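Local atomic coordinates of glucose-6-phosphate dehydrogenase (Trypanosoma cruzi, PDB entry 5AQ1), a protein that catalyses the NADP-dependent oxidation of glucose 6-phosphate to 6-phosphogluconolactone, the entry step of the pentose phosphate pathway. Residues 295-298 against 299-302; 218-221 against 222-225. All blocks are in the same frame, centred on the assembly; numbering follows the deposited sequence.

Interaction 1: residues 295-298 against 299-302; sequences RDEK and VQVL
The shortest polar bond here, 2.9 Å from Gln300 N to Asp296 O, belongs to the regular alpha-helical ladder of helix 291-302, in which each carbonyl from Arg295 to Lys298 accepts the amide four residues on. Val299 N reaches Arg295 O at 3.0 Å. Val301 N to Glu297 O and Leu302 N to Lys298 O, both 3.2 Å, continue the ladder, with N-H angles of 163° and 158°.

The side chains fan out to different neighbours. Lys298 points its NZ at Glu462, a salt bridge, and at Gln276, joining the helix to helices 460-479 and 264-282. The carboxylates of the adjacent Asp296 and Glu297, which take NH1 and NH2 respectively of Arg287 of the second subunit in salt bridges, hold a single guanidinium across the interface; Asp296 also forms a salt bridge with Arg459 of its own chain.

Apolar branches lie against the carbonyl oxygens of the preceding turn. With CG1 of Val299 anti to the backbone N (chi1 173°), its CG2 falls beside that N and lies 3.3 Å from Arg295 O. On Lys298 O two side chains converge besides the Leu302 amide: Leu302 contributes CG, and Val301, whose CG1 stands between its backbone N and carbonyl carbon, brings that methyl 3.4 Å from Lys298 O.

Interaction 2: residues 218-221 against 222-225; sequences VQNI and IVTR
An irregular turn links helices 216-219 and 221-226, near where the NAD-binding and C-terminal family regions meet in sequence, and in it Asn220 O accepts both the amide and the hydroxyl of Thr224. Thr224 N bonds to Asn220 O at 2.9 Å, lying nearly along the C=O axis, and Thr224 OG1 bonds to Asn220 O at 2.7 Å, coming from above the carbonyl plane, 45° out of it. The hydroxyl therefore folds back onto the backbone of the turn before it. Its torsion explains the reach, since OG1 sits beside the backbone N and trans to the carbonyl carbon (chi1 -59°).

The next rung of the ladder is Arg225 N to Ile221 O, 3.0 Å. Ahead of it the regular pattern fails: Ile221 N bonds to Val218 O at 3.2 Å, a three-residue step, and the Val218 O to Ile222 N bond expected of a regular helix is replaced by a water, which donates to Val218 O and whose oxygen accepts from Ile222 N at 3.0 Å.

The Asn220 side chain lies across Val223 and Thr224 at about a right angle to each. Its OD1 is 3.6 Å from Val223 CB, and the same oxygen accepts a hydrogen bond from Lys413 N of the third subunit, whose Phe387 packs against Val223. The hydrogen bond of OD1 thus goes to the interface, while within the turn the amide packs against Val223 and Thr224.

Other side chains of the turn meet helices of their own chain. Val218 and Ile221 pack on helix 264-282, and Gln219 on helix 441-451; the guanidinium of Arg225 makes a cation-pi contact with Trp235, and its NH1 bonds to Leu280 O of helix 264-282.

Overall arrangement
Both contacts are largely buried, and both are local helical turns that touch helix 264-282; their centres lie 15 Å apart and their nearest atoms about 7 Å, without touching. Interaction 1 is uninterrupted helix, with four successive backbone bonds between its segments, and its polar side chains work mainly through charge, all of it directed outside the two segments: Lys298 pairs with helix 460-479, and the carboxylates with Arg459 and the second subunit. Interaction 2 spans an irregular turn between two helices, so a threonine hydroxyl and a water supplement the backbone bonds, and its contacts to the third subunit involve an asparagine amide and apolar packing. The two segment pairs thus face different neighbouring subunits.

Interaction 1: residues 295-298 against 299-302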
# COMPACT_ATOMS: atom_id res chain seq x y z
N ARG B 295 -5.99 -8.49 24.65
CA ARG B 295 -4.81 -8.60 25.50
C ARG B 295 -3.70 -9.44 24.88
O ARG B 295 -2.52 -9.15 25.07
CB ARG B 295 -5.18 -9.19 26.85
CG ARG B 295 -5.71 -8.17 27.85
CD ARG B 295 -6.56 -8.87 28.89
NE ARG B 295 -6.10 -8.62 30.25
CZ ARG B 295 -6.31 -9.43 31.29
NH1 ARG B 295 -6.98 -10.57 31.15
NH2 ARG B 295 -5.85 -9.09 32.49
N ASP B 296 -4.07 -10.49 24.14
CA ASP B 296 -3.10 -11.28 23.39
C ASP B 296 -2.28 -10.40 22.45
O ASP B 296 -1.06 -10.51 22.42
CB ASP B 296 -3.79 -12.38 22.57
CG ASP B 296 -4.14 -13.62 23.40
OD1 ASP B 296 -3.99 -13.60 24.64
OD2 ASP B 296 -4.56 -14.62 22.79
N GLU B 297 -2.95 -9.51 21.71
CA GLU B 297 -2.25 -8.64 20.77
C GLU B 297 -1.34 -7.64 21.46
O GLU B 297 -0.27 -7.31 20.95
CB GLU B 297 -3.24 -7.89 19.87
CG GLU B 297 -4.06 -8.76 18.93
CD GLU B 297 -3.21 -9.64 18.02
OE1 GLU B 297 -2.05 -9.28 17.72
OE2 GLU B 297 -3.73 -10.69 17.58
N LYS B 298 -1.76 -7.16 22.63
CA LYS B 298 -0.95 -6.23 23.41
C LYS B 298 0.33 -6.91 23.89
O LYS B 298 1.41 -6.33 23.82
CB LYS B 298 -1.74 -5.67 24.59
CG LYS B 298 -2.91 -4.79 24.17
CD LYS B 298 -3.85 -4.49 25.32
CE LYS B 298 -3.27 -3.43 26.25
NZ LYS B 298 -4.11 -3.23 27.46
N VAL B 299 0.21 -8.15 24.36
CA VAL B 299 1.38 -8.92 24.79
C VAL B 299 2.29 -9.21 23.61
O VAL B 299 3.51 -9.09 23.72
CB VAL B 299 0.98 -10.26 25.46
CG1 VAL B 299 2.20 -11.12 25.74
CG2 VAL B 299 0.22 -10.01 26.75
N GLN B 300 1.69 -9.61 22.49
CA GLN B 300 2.43 -9.98 21.29
C GLN B 300 3.37 -8.87 20.83
O GLN B 300 4.54 -9.12 20.57
CB GLN B 300 1.44 -10.32 20.17
CG GLN B 300 2.05 -10.73 18.84
CD GLN B 300 2.96 -11.93 18.94
OE1 GLN B 300 2.76 -12.78 19.80
NE2 GLN B 300 3.95 -12.01 18.06
N VAL B 301 2.86 -7.64 20.75
CA VAL B 301 3.65 -6.51 20.28
C VAL B 301 4.69 -6.06 21.30
O VAL B 301 5.81 -5.68 20.93
CB VAL B 301 2.77 -5.31 19.81
CG1 VAL B 301 2.10 -4.60 20.99
CG2 VAL B 301 3.59 -4.32 19.00
N LEU B 302 4.35 -6.10 22.59
CA LEU B 302 5.30 -5.72 23.63
C LEU B 302 6.53 -6.63 23.66
O LEU B 302 7.64 -6.18 23.93
CB LEU B 302 4.64 -5.67 25.01
CG LEU B 302 3.73 -4.48 25.32
CD1 LEU B 302 3.29 -4.55 26.77
CD2 LEU B 302 4.40 -3.14 25.04

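Interaction 2: residues 218-221 against 222-225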
# COMPACT_ATOMS: atom_id res chain seq x y z
N VAL B 218 -7.73 7.32 25.75
CA VAL B 218 -6.96 6.08 25.71
C VAL B 218 -7.88 4.92 25.33
O VAL B 218 -7.50 4.06 24.53
CB VAL B 218 -6.24 5.80 27.05
CG1 VAL B 218 -5.48 4.48 27.00
CG2 VAL B 218 -5.29 6.94 27.38
N GLN B 219 -9.09 4.91 25.90
CA GLN B 219 -10.12 3.92 25.53
C GLN B 219 -10.51 4.00 24.05
O GLN B 219 -10.93 3.00 23.45
CB GLN B 219 -11.37 4.09 26.39
CG GLN B 219 -11.19 3.71 27.85
CD GLN B 219 -12.50 3.75 28.63
OE1 GLN B 219 -13.10 4.81 28.81
NE2 GLN B 219 -12.94 2.58 29.09
N ASN B 220 -10.38 5.18 23.46
CA ASN B 220 -10.76 5.40 22.07
C ASN B 220 -9.69 4.99 21.05
O ASN B 220 -9.96 4.99 19.85
CB ASN B 220 -11.14 6.87 21.86
CG ASN B 220 -11.88 7.10 20.56
OD1 ASN B 220 -12.72 6.29 20.15
ND2 ASN B 220 -11.57 8.21 19.89
N ILE B 221 -8.49 4.66 21.51
CA ILE B 221 -7.39 4.33 20.60
C ILE B 221 -7.76 3.15 19.71
O ILE B 221 -7.62 3.22 18.49
CB ILE B 221 -6.09 4.01 21.36
CG1 ILE B 221 -5.54 5.27 22.04
CG2 ILE B 221 -5.03 3.45 20.41
CD1 ILE B 221 -4.47 4.99 23.07
N ILE B 222 -8.22 2.07 20.33
CA ILE B 222 -8.59 0.85 19.61
C ILE B 222 -9.68 1.10 18.56
O ILE B 222 -9.61 0.55 17.47
CB ILE B 222 -9.01 -0.26 20.60
CG1 ILE B 222 -9.15 -1.60 19.87
CG2 ILE B 222 -10.30 0.09 21.33
CD1 ILE B 222 -9.22 -2.78 20.81
N VAL B 223 -10.66 1.94 18.89
CA VAL B 223 -11.75 2.25 17.96
C VAL B 223 -11.23 3.12 16.81
O VAL B 223 -11.58 2.90 15.65
CB VAL B 223 -12.91 3.01 18.66
CG1 VAL B 223 -14.03 3.30 17.68
CG2 VAL B 223 -13.44 2.20 19.84
N THR B 224 -10.41 4.11 17.15
CA THR B 224 -9.83 5.00 16.16
C THR B 224 -9.04 4.23 15.11
O THR B 224 -9.14 4.51 13.91
CB THR B 224 -8.91 6.02 16.85
OG1 THR B 224 -9.66 6.77 17.81
CG2 THR B 224 -8.29 6.97 15.85
N ARG B 225 -8.26 3.25 15.57
CA ARG B 225 -7.36 2.50 14.70
C ARG B 225 -8.06 1.47 13.82
O ARG B 225 -7.76 1.37 12.62
CB ARG B 225 -6.29 1.79 15.53
CG ARG B 225 -5.21 2.70 16.07
CD ARG B 225 -4.05 1.87 16.61
NE ARG B 225 -3.50 1.01 15.57
CZ ARG B 225 -2.78 -0.09 15.78
NH1 ARG B 225 -2.49 -0.49 17.01
NH2 ARG B 225 -2.34 -0.79 14.74
O HOH W 1 -8.11 1.48 23.28